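Local coordinates for protein N-acetylmuramoyl-L-alanine amidase XlyA (Bacillus subtilis, PDB 3RDR) that cleaves the bond between N-acetylmuramoyl residues and L-amino acids in cell-wall glycopeptides, the chain here being the zinc-bound amidase domain of this autolysin, at residues 5-13 against 66-74; 20-28 against 88-96. One frame throughout, in Å; residues are numbered along the deposited sequence.

Interaction 1 of 2, residues 5-13 against 66-74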
ATOM      1  N   VAL A   5       4.407   3.727  14.911  1.00 47.31           N
ATOM      2  CA  VAL A   5       3.406   4.572  14.194  1.00 46.06           C
ATOM      3  C   VAL A   5       2.002   4.012  14.417  1.00 45.54           C
ATOM      4  O   VAL A   5       1.800   2.799  14.432  1.00 46.23           O
ATOM      5  CB  VAL A   5       3.702   4.618  12.677  1.00 46.16           C
ATOM      6  CG1 VAL A   5       2.785   5.622  11.990  1.00 44.26           C
ATOM      7  CG2 VAL A   5       5.159   4.982  12.447  1.00 46.12           C
ATOM      8  N   ASN A   6       1.035   4.905  14.584  1.00 44.52           N
ATOM      9  CA  ASN A   6      -0.347   4.516  14.831  1.00 43.57           C
ATOM     10  C   ASN A   6      -1.069   4.025  13.572  1.00 41.65           C
ATOM     11  O   ASN A   6      -0.995   4.656  12.518  1.00 39.83           O
ATOM     12  CB  ASN A   6      -1.097   5.707  15.429  1.00 46.92           C
ATOM     13  CG  ASN A   6      -2.289   5.287  16.260  1.00 50.94           C
ATOM     14  OD1 ASN A   6      -3.251   4.717  15.746  1.00 53.64           O
ATOM     15  ND2 ASN A   6      -2.232   5.568  17.558  1.00 52.42           N
ATOM     16  N   ILE A   7      -1.766   2.894  13.693  1.00 39.70           N
ATOM     17  CA  ILE A   7      -2.518   2.318  12.578  1.00 37.69           C
ATOM     18  C   ILE A   7      -4.017   2.414  12.861  1.00 36.38           C
ATOM     19  O   ILE A   7      -4.504   1.837  13.831  1.00 35.40           O
ATOM     20  CB  ILE A   7      -2.184   0.816  12.349  1.00 38.35           C
ATOM     21  CG1 ILE A   7      -0.733   0.642  11.901  1.00 38.75           C
ATOM     22  CG2 ILE A   7      -3.112   0.226  11.294  1.00 36.91           C
ATOM     23  CD1 ILE A   7       0.268   0.736  13.018  1.00 43.77           C
ATOM     24  N   ILE A   8      -4.744   3.137  12.011  1.00 34.30           N
ATOM     25  CA  ILE A   8      -6.187   3.292  12.173  1.00 33.21           C
ATOM     26  C   ILE A   8      -6.941   2.422  11.161  1.00 33.62           C
ATOM     27  O   ILE A   8      -6.756   2.564   9.951  1.00 30.76           O
ATOM     28  CB  ILE A   8      -6.636   4.765  11.974  1.00 32.97           C
ATOM     29  CG1 ILE A   8      -6.067   5.656  13.084  1.00 33.23           C
ATOM     30  CG2 ILE A   8      -8.157   4.857  11.974  1.00 31.88           C
ATOM     31  CD1 ILE A   8      -4.591   5.954  12.941  1.00 36.68           C
ATOM     32  N   GLN A   9      -7.788   1.524  11.659  1.00 32.44           N
ATOM     33  CA  GLN A   9      -8.565   0.652  10.788  1.00 32.34           C
ATOM     34  C   GLN A   9      -9.894   1.305  10.429  1.00 32.36           C
ATOM     35  O   GLN A   9     -10.652   1.732  11.303  1.00 32.53           O
ATOM     36  CB  GLN A   9      -8.810  -0.700  11.462  1.00 32.42           C
ATOM     37  CG  GLN A   9      -7.530  -1.442  11.812  1.00 35.06           C
ATOM     38  CD  GLN A   9      -7.784  -2.830  12.359  1.00 37.84           C
ATOM     39  OE1 GLN A   9      -8.647  -3.022  13.219  1.00 39.20           O
ATOM     40  NE2 GLN A   9      -7.025  -3.805  11.874  1.00 35.60           N
ATOM     41  N   ASP A  10     -10.160   1.391   9.131  1.00 30.26           N
ATOM     42  CA  ASP A  10     -11.386   1.991   8.625  1.00 30.86           C
ATOM     43  C   ASP A  10     -11.667   1.297   7.298  1.00 30.46           C
ATOM     44  O   ASP A  10     -11.520   1.873   6.219  1.00 28.71           O
ATOM     45  CB  ASP A  10     -11.181   3.497   8.444  1.00 32.32           C
ATOM     46  CG  ASP A  10     -12.442   4.212   8.021  1.00 34.78           C
ATOM     47  OD1 ASP A  10     -13.540   3.765   8.404  1.00 35.46           O
ATOM     48  OD2 ASP A  10     -12.332   5.236   7.312  1.00 38.11           O
ATOM     49  N   PHE A  11     -12.076   0.039   7.411  1.00 29.23           N
ATOM     50  CA  PHE A  11     -12.347  -0.813   6.265  1.00 29.32           C
ATOM     51  C   PHE A  11     -13.403  -0.363   5.275  1.00 29.02           C
ATOM     52  O   PHE A  11     -14.370   0.323   5.618  1.00 28.68           O
ATOM     53  CB  PHE A  11     -12.708  -2.227   6.741  1.00 28.47           C
ATOM     54  CG  PHE A  11     -11.580  -2.951   7.432  1.00 28.14           C
ATOM     55  CD1 PHE A  11     -11.783  -4.225   7.963  1.00 26.98           C
ATOM     56  CD2 PHE A  11     -10.324  -2.361   7.564  1.00 25.36           C
ATOM     57  CE1 PHE A  11     -10.754  -4.899   8.616  1.00 25.57           C
ATOM     58  CE2 PHE A  11      -9.289  -3.024   8.213  1.00 25.55           C
ATOM     59  CZ  PHE A  11      -9.502  -4.296   8.742  1.00 27.88           C
ATOM     60  N   ILE A  12     -13.184  -0.766   4.029  1.00 26.71           N
ATOM     61  CA  ILE A  12     -14.097  -0.503   2.935  1.00 25.65           C
ATOM     62  C   ILE A  12     -15.245  -1.455   3.265  1.00 27.35           C
ATOM     63  O   ILE A  12     -15.004  -2.583   3.700  1.00 26.19           O
ATOM     64  CB  ILE A  12     -13.452  -0.912   1.594  1.00 24.24           C
ATOM     65  CG1 ILE A  12     -12.314   0.054   1.247  1.00 24.44           C
ATOM     66  CG2 ILE A  12     -14.499  -0.960   0.500  1.00 23.63           C
ATOM     67  CD1 ILE A  12     -11.399  -0.446   0.136  1.00 20.44           C
ATOM     68  N   PRO A  13     -16.502  -1.026   3.074  1.00 28.50           N
ATOM     69  CA  PRO A  13     -17.597  -1.947   3.400  1.00 29.03           C
ATOM     70  C   PRO A  13     -17.638  -3.245   2.598  1.00 28.44           C
ATOM     71  O   PRO A  13     -17.348  -3.273   1.399  1.00 27.77           O
ATOM     72  CB  PRO A  13     -18.848  -1.085   3.199  1.00 28.54           C
ATOM     73  CG  PRO A  13     -18.418  -0.092   2.156  1.00 30.33           C
ATOM     74  CD  PRO A  13     -17.022   0.271   2.604  1.00 27.76           C
ATOM     75  N   THR A  66       2.256  11.180   9.252  1.00 29.04           N
ATOM     76  CA  THR A  66       1.711  11.168  10.599  1.00 31.45           C
ATOM     77  C   THR A  66       1.149   9.822  11.041  1.00 31.88           C
ATOM     78  O   THR A  66       1.445   9.350  12.138  1.00 30.52           O
ATOM     79  CB  THR A  66       0.600  12.227  10.737  1.00 32.81           C
ATOM     80  OG1 THR A  66       1.113  13.505  10.340  1.00 35.37           O
ATOM     81  CG2 THR A  66       0.111  12.310  12.174  1.00 35.01           C
ATOM     82  N   GLU A  67       0.338   9.200  10.191  1.00 32.30           N
ATOM     83  CA  GLU A  67      -0.271   7.929  10.555  1.00 31.16           C
ATOM     84  C   GLU A  67      -0.475   6.974   9.392  1.00 29.79           C
ATOM     85  O   GLU A  67      -0.104   7.264   8.257  1.00 27.74           O
ATOM     86  CB  GLU A  67      -1.610   8.196  11.234  1.00 33.71           C
ATOM     87  CG  GLU A  67      -2.469   9.179  10.471  1.00 34.80           C
ATOM     88  CD  GLU A  67      -3.651   9.651  11.278  1.00 38.21           C
ATOM     89  OE1 GLU A  67      -3.567   9.606  12.524  1.00 39.61           O
ATOM     90  OE2 GLU A  67      -4.654  10.079  10.670  1.00 39.44           O
ATOM     91  N   ILE A  68      -1.085   5.834   9.701  1.00 28.81           N
ATOM     92  CA  ILE A  68      -1.357   4.788   8.725  1.00 27.18           C
ATOM     93  C   ILE A  68      -2.813   4.352   8.846  1.00 27.58           C
ATOM     94  O   ILE A  68      -3.314   4.154   9.952  1.00 28.32           O
ATOM     95  CB  ILE A  68      -0.463   3.552   8.985  1.00 26.04           C
ATOM     96  CG1 ILE A  68       1.011   3.930   8.862  1.00 25.33           C
ATOM     97  CG2 ILE A  68      -0.804   2.438   8.003  1.00 26.01           C
ATOM     98  CD1 ILE A  68       1.953   2.843   9.335  1.00 22.54           C
ATOM     99  N   TYR A  69      -3.487   4.219   7.708  1.00 25.33           N
ATOM    100  CA  TYR A  69      -4.874   3.777   7.675  1.00 24.55           C
ATOM    101  C   TYR A  69      -4.932   2.439   6.950  1.00 24.18           C
ATOM    102  O   TYR A  69      -4.248   2.248   5.945  1.00 23.64           O
ATOM    103  CB  TYR A  69      -5.762   4.787   6.938  1.00 22.89           C
ATOM    104  CG  TYR A  69      -6.410   5.823   7.832  1.00 26.05           C
ATOM    105  CD1 TYR A  69      -5.658   6.855   8.404  1.00 26.35           C
ATOM    106  CD2 TYR A  69      -7.774   5.761   8.122  1.00 24.84           C
ATOM    107  CE1 TYR A  69      -6.252   7.798   9.245  1.00 27.24           C
ATOM    108  CE2 TYR A  69      -8.380   6.699   8.962  1.00 26.58           C
ATOM    109  CZ  TYR A  69      -7.614   7.712   9.519  1.00 27.80           C
ATOM    110  OH  TYR A  69      -8.207   8.633  10.355  1.00 29.90           O
ATOM    111  N   GLN A  70      -5.738   1.514   7.467  1.00 23.62           N
ATOM    112  CA  GLN A  70      -5.898   0.196   6.852  1.00 24.58           C
ATOM    113  C   GLN A  70      -7.315   0.133   6.287  1.00 24.15           C
ATOM    114  O   GLN A  70      -8.290   0.345   7.004  1.00 23.44           O
ATOM    115  CB  GLN A  70      -5.696  -0.913   7.885  1.00 25.67           C
ATOM    116  CG  GLN A  70      -5.515  -2.297   7.279  1.00 27.31           C
ATOM    117  CD  GLN A  70      -5.485  -3.391   8.331  1.00 28.03           C
ATOM    118  OE1 GLN A  70      -5.052  -3.166   9.458  1.00 30.61           O
ATOM    119  NE2 GLN A  70      -5.931  -4.581   7.965  1.00 26.18           N
ATOM    120  N   HIS A  71      -7.414  -0.172   4.999  1.00 23.46           N
ATOM    121  CA  HIS A  71      -8.693  -0.212   4.307  1.00 22.61           C
ATOM    122  C   HIS A  71      -9.237  -1.616   4.090  1.00 23.20           C
ATOM    123  O   HIS A  71     -10.411  -1.791   3.768  1.00 21.07           O
ATOM    124  CB  HIS A  71      -8.536   0.474   2.950  1.00 21.81           C
ATOM    125  CG  HIS A  71      -7.679   1.699   2.991  1.00 21.40           C
ATOM    126  ND1 HIS A  71      -8.107   2.890   3.538  1.00 21.42           N
ATOM    127  CD2 HIS A  71      -6.407   1.910   2.575  1.00 18.53           C
ATOM    128  CE1 HIS A  71      -7.136   3.784   3.456  1.00 22.16           C
ATOM    129  NE2 HIS A  71      -6.094   3.214   2.875  1.00 21.19           N
ATOM    130  N   LEU A  72      -8.379  -2.613   4.269  1.00 23.71           N
ATOM    131  CA  LEU A  72      -8.753  -4.004   4.046  1.00 23.19           C
ATOM    132  C   LEU A  72      -8.081  -4.917   5.063  1.00 24.89           C
ATOM    133  O   LEU A  72      -6.982  -4.622   5.545  1.00 23.94           O
ATOM    134  CB  LEU A  72      -8.290  -4.430   2.650  1.00 21.32           C
ATOM    135  CG  LEU A  72      -9.143  -4.498   1.380  1.00 25.27           C
ATOM    136  CD1 LEU A  72     -10.359  -3.605   1.440  1.00 27.02           C
ATOM    137  CD2 LEU A  72      -8.244  -4.145   0.206  1.00 22.27           C
ATOM    138  N   PRO A  73      -8.738  -6.036   5.415  1.00 25.19           N
ATOM    139  CA  PRO A  73      -8.135  -6.964   6.374  1.00 25.26           C
ATOM    140  C   PRO A  73      -7.033  -7.694   5.608  1.00 25.19           C
ATOM    141  O   PRO A  73      -7.146  -7.876   4.395  1.00 24.18           O
ATOM    142  CB  PRO A  73      -9.303  -7.879   6.754  1.00 26.04           C
ATOM    143  CG  PRO A  73     -10.142  -7.891   5.511  1.00 26.38           C
ATOM    144  CD  PRO A  73     -10.127  -6.428   5.107  1.00 25.14           C
ATOM    145  N   LEU A  74      -5.976  -8.113   6.297  1.00 23.90           N
ATOM    146  CA  LEU A  74      -4.874  -8.785   5.620  1.00 25.74           C
ATOM    147  C   LEU A  74      -5.150 -10.194   5.092  1.00 26.70           C
ATOM    148  O   LEU A  74      -4.277 -10.804   4.472  1.00 28.03           O
ATOM    149  CB  LEU A  74      -3.636  -8.788   6.523  1.00 26.35           C
ATOM    150  CG  LEU A  74      -3.210  -7.389   6.990  1.00 27.95           C
ATOM    151  CD1 LEU A  74      -1.831  -7.467   7.625  1.00 27.46           C
ATOM    152  CD2 LEU A  74      -3.193  -6.419   5.810  1.00 26.29           C
TER
HETATM  153  O   HOH W   1     -10.902   3.032   3.778  1.00 20.81           O
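Ile8 bonds to the neighbouring strand through both its backbone N and its O: N donates to Ile68 O at 2.7 Å, almost straight at 171°, and O accepts from Gln70 N at 2.9 Å. Asn6 O with Ile68 N and Asp10 N with Gln70 O extend the pairing, and past the strands Ile12 N still reaches His71 O. Alongside, the two glutamines run the same way; Gln9 NE2 donates to Gln70 OE1 at 3.2 Å from above that carbonyl's plane. The Gln70 amide is held at its other end too, NE2 donating to Leu72 O at 2.6 Å, which fixes its rotation. This parallel pair, 7-9 with 68-70, forms one margin of the mixed sheet of the amidase domain, of T7 lysozyme fold. A water joins Asp10 O to His71 ND1, while His71 NE2 is hydrogen-bonded to Thr62 OG1. On the face with Tyr69, Ile8 CB sits over the centre of the phenol ring, 3.9 Å from its centroid. Val5 and Ile7 pack against Ile68, beside Trp114 of helix 105-122. With CG anti to the carbonyl carbon (chi1 -65°), the Phe11 ring runs alongside Gln70, one face on Pro73 CD in a CH-pi contact and its CD2 edge 3.4 Å from Gln70 O.

Interaction 2 of 2, residues 20-28 against 88-96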
ATOM      1  N   PRO A  20     -13.264  -6.956  -3.324  1.00 25.89           N
ATOM      2  CA  PRO A  20     -13.554  -8.268  -3.912  1.00 25.97           C
ATOM      3  C   PRO A  20     -13.681  -9.368  -2.869  1.00 26.07           C
ATOM      4  O   PRO A  20     -14.462 -10.301  -3.040  1.00 26.00           O
ATOM      5  CB  PRO A  20     -12.380  -8.485  -4.872  1.00 25.99           C
ATOM      6  CG  PRO A  20     -11.272  -7.685  -4.244  1.00 24.92           C
ATOM      7  CD  PRO A  20     -11.988  -6.428  -3.835  1.00 23.58           C
ATOM      8  N   GLY A  21     -12.897  -9.261  -1.801  1.00 26.20           N
ATOM      9  CA  GLY A  21     -12.969 -10.238  -0.728  1.00 25.71           C
ATOM     10  C   GLY A  21     -12.460 -11.650  -0.956  1.00 25.83           C
ATOM     11  O   GLY A  21     -12.956 -12.581  -0.322  1.00 26.22           O
ATOM     12  N   TYR A  22     -11.488 -11.839  -1.846  1.00 24.79           N
ATOM     13  CA  TYR A  22     -10.955 -13.182  -2.055  1.00 24.03           C
ATOM     14  C   TYR A  22      -9.987 -13.493  -0.923  1.00 24.69           C
ATOM     15  O   TYR A  22      -9.219 -12.623  -0.502  1.00 23.84           O
ATOM     16  CB  TYR A  22     -10.213 -13.287  -3.387  1.00 25.16           C
ATOM     17  CG  TYR A  22     -11.117 -13.294  -4.591  1.00 28.74           C
ATOM     18  CD1 TYR A  22     -12.012 -14.346  -4.814  1.00 28.44           C
ATOM     19  CD2 TYR A  22     -11.088 -12.243  -5.508  1.00 27.38           C
ATOM     20  CE1 TYR A  22     -12.858 -14.346  -5.924  1.00 30.47           C
ATOM     21  CE2 TYR A  22     -11.924 -12.233  -6.614  1.00 30.34           C
ATOM     22  CZ  TYR A  22     -12.809 -13.283  -6.820  1.00 31.53           C
ATOM     23  OH  TYR A  22     -13.642 -13.254  -7.916  1.00 32.77           O
ATOM     24  N   ALA A  23     -10.032 -14.726  -0.422  1.00 23.14           N
ATOM     25  CA  ALA A  23      -9.141 -15.133   0.657  1.00 22.41           C
ATOM     26  C   ALA A  23      -7.703 -14.974   0.184  1.00 22.58           C
ATOM     27  O   ALA A  23      -7.370 -15.308  -0.958  1.00 22.06           O
ATOM     28  CB  ALA A  23      -9.402 -16.583   1.042  1.00 21.17           C
ATOM     29  N   MET A  24      -6.851 -14.464   1.065  1.00 22.90           N
ATOM     30  CA  MET A  24      -5.455 -14.266   0.714  1.00 22.12           C
ATOM     31  C   MET A  24      -4.488 -14.625   1.829  1.00 20.88           C
ATOM     32  O   MET A  24      -4.718 -14.322   2.993  1.00 20.84           O
ATOM     33  CB  MET A  24      -5.209 -12.803   0.301  1.00 22.25           C
ATOM     34  CG  MET A  24      -3.734 -12.465   0.038  1.00 23.37           C
ATOM     35  SD  MET A  24      -3.414 -10.730  -0.422  1.00 24.90           S
ATOM     36  CE  MET A  24      -3.273  -9.947   1.196  1.00 18.16           C
ATOM     37  N   THR A  25      -3.408 -15.289   1.440  1.00 22.80           N
ATOM     38  CA  THR A  25      -2.321 -15.654   2.333  1.00 25.01           C
ATOM     39  C   THR A  25      -1.171 -14.928   1.627  1.00 24.82           C
ATOM     40  O   THR A  25      -0.543 -15.471   0.720  1.00 24.27           O
ATOM     41  CB  THR A  25      -2.081 -17.183   2.345  1.00 27.34           C
ATOM     42  OG1 THR A  25      -3.210 -17.835   2.946  1.00 27.10           O
ATOM     43  CG2 THR A  25      -0.828 -17.527   3.145  1.00 27.03           C
ATOM     44  N   PRO A  26      -0.908 -13.671   2.025  1.00 25.17           N
ATOM     45  CA  PRO A  26       0.151 -12.845   1.430  1.00 25.35           C
ATOM     46  C   PRO A  26       1.579 -13.385   1.461  1.00 24.76           C
ATOM     47  O   PRO A  26       2.126 -13.700   2.517  1.00 25.64           O
ATOM     48  CB  PRO A  26       0.008 -11.516   2.172  1.00 23.48           C
ATOM     49  CG  PRO A  26      -0.458 -11.942   3.523  1.00 24.00           C
ATOM     50  CD  PRO A  26      -1.497 -12.997   3.197  1.00 24.65           C
ATOM     51  N   LEU A  27       2.174 -13.476   0.279  1.00 25.36           N
ATOM     52  CA  LEU A  27       3.546 -13.944   0.122  1.00 25.77           C
ATOM     53  C   LEU A  27       4.428 -12.767  -0.306  1.00 26.22           C
ATOM     54  O   LEU A  27       5.660 -12.874  -0.322  1.00 25.52           O
ATOM     55  CB  LEU A  27       3.607 -15.038  -0.947  1.00 24.97           C
ATOM     56  CG  LEU A  27       2.709 -16.263  -0.747  1.00 27.98           C
ATOM     57  CD1 LEU A  27       2.821 -17.182  -1.961  1.00 26.49           C
ATOM     58  CD2 LEU A  27       3.111 -16.995   0.529  1.00 25.83           C
ATOM     59  N   TYR A  28       3.789 -11.653  -0.658  1.00 24.75           N
ATOM     60  CA  TYR A  28       4.500 -10.455  -1.102  1.00 25.83           C
ATOM     61  C   TYR A  28       3.935  -9.183  -0.484  1.00 25.55           C
ATOM     62  O   TYR A  28       2.848  -9.180   0.104  1.00 22.90           O
ATOM     63  CB  TYR A  28       4.403 -10.305  -2.624  1.00 26.32           C
ATOM     64  CG  TYR A  28       4.902 -11.481  -3.428  1.00 31.41           C
ATOM     65  CD1 TYR A  28       6.231 -11.550  -3.853  1.00 32.74           C
ATOM     66  CD2 TYR A  28       4.042 -12.518  -3.782  1.00 30.91           C
ATOM     67  CE1 TYR A  28       6.687 -12.627  -4.618  1.00 35.08           C
ATOM     68  CE2 TYR A  28       4.487 -13.599  -4.541  1.00 35.55           C
ATOM     69  CZ  TYR A  28       5.809 -13.646  -4.958  1.00 35.64           C
ATOM     70  OH  TYR A  28       6.242 -14.701  -5.727  1.00 40.08           O
ATOM     71  N   GLY A  88       0.312 -10.418  -7.575  1.00 24.41           N
ATOM     72  CA  GLY A  88       0.292  -9.035  -7.135  1.00 22.49           C
ATOM     73  C   GLY A  88      -1.036  -8.736  -6.468  1.00 22.94           C
ATOM     74  O   GLY A  88      -1.094  -8.304  -5.315  1.00 21.42           O
ATOM     75  N   ASN A  89      -2.116  -8.975  -7.198  1.00 22.28           N
ATOM     76  CA  ASN A  89      -3.444  -8.740  -6.658  1.00 22.88           C
ATOM     77  C   ASN A  89      -3.910  -9.811  -5.674  1.00 23.23           C
ATOM     78  O   ASN A  89      -4.465  -9.490  -4.625  1.00 23.97           O
ATOM     79  CB  ASN A  89      -4.472  -8.631  -7.783  1.00 20.86           C
ATOM     80  CG  ASN A  89      -4.461  -7.270  -8.454  1.00 22.61           C
ATOM     81  OD1 ASN A  89      -4.118  -6.260  -7.834  1.00 23.17           O
ATOM     82  ND2 ASN A  89      -4.859  -7.232  -9.717  1.00 19.86           N
ATOM     83  N   ARG A  90      -3.664 -11.077  -6.001  1.00 23.25           N
ATOM     84  CA  ARG A  90      -4.130 -12.182  -5.163  1.00 23.98           C
ATOM     85  C   ARG A  90      -3.200 -12.722  -4.079  1.00 24.29           C
ATOM     86  O   ARG A  90      -3.609 -13.576  -3.293  1.00 24.11           O
ATOM     87  CB  ARG A  90      -4.580 -13.338  -6.064  1.00 23.03           C
ATOM     88  CG  ARG A  90      -5.693 -12.957  -7.056  1.00 23.57           C
ATOM     89  CD  ARG A  90      -7.010 -12.648  -6.345  1.00 22.48           C
ATOM     90  NE  ARG A  90      -7.565 -13.817  -5.665  1.00 24.69           N
ATOM     91  CZ  ARG A  90      -8.261 -14.783  -6.268  1.00 25.52           C
ATOM     92  NH1 ARG A  90      -8.503 -14.728  -7.572  1.00 21.92           N
ATOM     93  NH2 ARG A  90      -8.706 -15.818  -5.567  1.00 22.12           N
ATOM     94  N   ALA A  91      -1.963 -12.240  -4.017  1.00 23.66           N
ATOM     95  CA  ALA A  91      -1.046 -12.741  -2.995  1.00 23.74           C
ATOM     96  C   ALA A  91      -0.085 -11.705  -2.429  1.00 23.51           C
ATOM     97  O   ALA A  91       1.043 -12.039  -2.066  1.00 25.30           O
ATOM     98  CB  ALA A  91      -0.250 -13.936  -3.542  1.00 23.38           C
ATOM     99  N   SER A  92      -0.508 -10.450  -2.357  1.00 21.65           N
ATOM    100  CA  SER A  92       0.372  -9.437  -1.790  1.00 21.40           C
ATOM    101  C   SER A  92      -0.409  -8.370  -1.054  1.00 20.29           C
ATOM    102  O   SER A  92      -1.591  -8.144  -1.322  1.00 19.05           O
ATOM    103  CB  SER A  92       1.243  -8.780  -2.875  1.00 20.91           C
ATOM    104  OG  SER A  92       0.584  -7.695  -3.516  1.00 21.21           O
ATOM    105  N   ILE A  93       0.266  -7.736  -0.105  1.00 20.37           N
ATOM    106  CA  ILE A  93      -0.318  -6.660   0.673  1.00 19.03           C
ATOM    107  C   ILE A  93       0.075  -5.369  -0.033  1.00 19.72           C
ATOM    108  O   ILE A  93       1.262  -5.102  -0.231  1.00 21.02           O
ATOM    109  CB  ILE A  93       0.245  -6.649   2.106  1.00 20.13           C
ATOM    110  CG1 ILE A  93      -0.102  -7.966   2.809  1.00 21.20           C
ATOM    111  CG2 ILE A  93      -0.317  -5.465   2.882  1.00 19.73           C
ATOM    112  CD1 ILE A  93       0.549  -8.128   4.174  1.00 21.94           C
ATOM    113  N   GLY A  94      -0.922  -4.587  -0.437  1.00 18.29           N
ATOM    114  CA  GLY A  94      -0.655  -3.334  -1.119  1.00 19.31           C
ATOM    115  C   GLY A  94      -0.506  -2.158  -0.165  1.00 19.65           C
ATOM    116  O   GLY A  94      -1.345  -1.957   0.725  1.00 16.77           O
ATOM    117  N   ILE A  95       0.566  -1.387  -0.350  1.00 17.76           N
ATOM    118  CA  ILE A  95       0.838  -0.213   0.477  1.00 19.70           C
ATOM    119  C   ILE A  95       1.018   1.046  -0.370  1.00 19.96           C
ATOM    120  O   ILE A  95       1.786   1.056  -1.336  1.00 18.87           O
ATOM    121  CB  ILE A  95       2.130  -0.380   1.335  1.00 21.96           C
ATOM    122  CG1 ILE A  95       1.982  -1.549   2.314  1.00 24.09           C
ATOM    123  CG2 ILE A  95       2.390   0.891   2.142  1.00 17.58           C
ATOM    124  CD1 ILE A  95       2.130  -2.899   1.677  1.00 34.26           C
ATOM    125  N   GLU A  96       0.308   2.107  -0.005  1.00 18.35           N
ATOM    126  CA  GLU A  96       0.427   3.374  -0.719  1.00 17.27           C
ATOM    127  C   GLU A  96       1.131   4.377   0.182  1.00 17.32           C
ATOM    128  O   GLU A  96       0.843   4.452   1.379  1.00 17.99           O
ATOM    129  CB  GLU A  96      -0.956   3.916  -1.105  1.00 15.45           C
ATOM    130  CG  GLU A  96      -1.525   3.346  -2.400  1.00 17.54           C
ATOM    131  CD  GLU A  96      -0.970   4.030  -3.648  1.00 20.11           C
ATOM    132  OE1 GLU A  96       0.020   4.785  -3.536  1.00 17.75           O
ATOM    133  OE2 GLU A  96      -1.523   3.802  -4.748  1.00 18.80           O
TER
HETATM  134  O   HOH W   2      -6.623 -13.760  -3.029  1.00 18.54           O
HETATM  135  O   HOH W   3      -8.932 -16.761  -2.934  1.00 22.31           O
HETATM  136  O   HOH W   4      -3.116 -15.813  -1.516  1.00 30.82           O
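Ala91 O, just beyond the short helix 87-90, receives two backbone donors from the segment 20-28: Leu27 N at 3.0 Å and Tyr28 N at 3.1 Å. Here that segment leaves its irregular course and enters strand 28-33, parallel to strand 92-97 in the mixed sheet of the T7 lysozyme fold. The two N-H groups come to that oxygen differently, Tyr28 N in the carbonyl plane and Leu27 N well above it. The next bond runs the other way, Ile93 N donating to Tyr28 O, and the parallel bridge sets Tyr28 CB against Ser92 CB at 3.5 Å. Ser92 OG, between the backbone N and the carbonyl carbon (chi1 86°), is turned back to Gly88 O and is also hydrogen-bonded to Thr30 OG1, tying the strand's start to the helix before it. Close by is the apolar, tightly packed part. Pro26 CB rests on Ile93 CG1 at 3.6 Å, and the buried Met24 reaches in with CG anti to its N (chi1 175°), then bends at the sulfur; SD lies 3.3 Å from Ser92 O, and CE touches Ile93.

Toward Tyr22 the character changes, and water takes over from direct bonds. One water bridges Ala23 O, Arg90 O and Arg90 NE, a second links Ala23 O to Arg90 NH2, and a third spans Thr25 N and Arg90 O. The first two lie at the edge of the guanidinium, in its plane, leaving a flat face for the exposed Tyr22. Ring and guanidinium stack with planes 22° apart, a cation-pi contact in which Arg90 CZ stands 4.0 Å from the ring centroid and Arg90 NH1 lies over the ring's centre.

In the fold
Both interactions are partly buried and belong to the same mixed sheet. Interaction 1 builds its margin by pairing 7-9 with 68-70; interaction 2 brings the chain into 28-33 beside 92-97, nearer the zinc held by His32, His133 and Cys141. The two differ in their means. Regular strand pairing runs through the first, with side-chain amides and rings added on the flanks, whereas within its segments the second has a single parallel bridge, a small apolar core, and a hydrated arginine-tyrosine stack at its surface. Their segments alternate along the chain, and they touch where Leu74 packs against Met24, Pro26 and Ile93; Phe61 of strand 61-63 likewise meets Ile68 and Ile93.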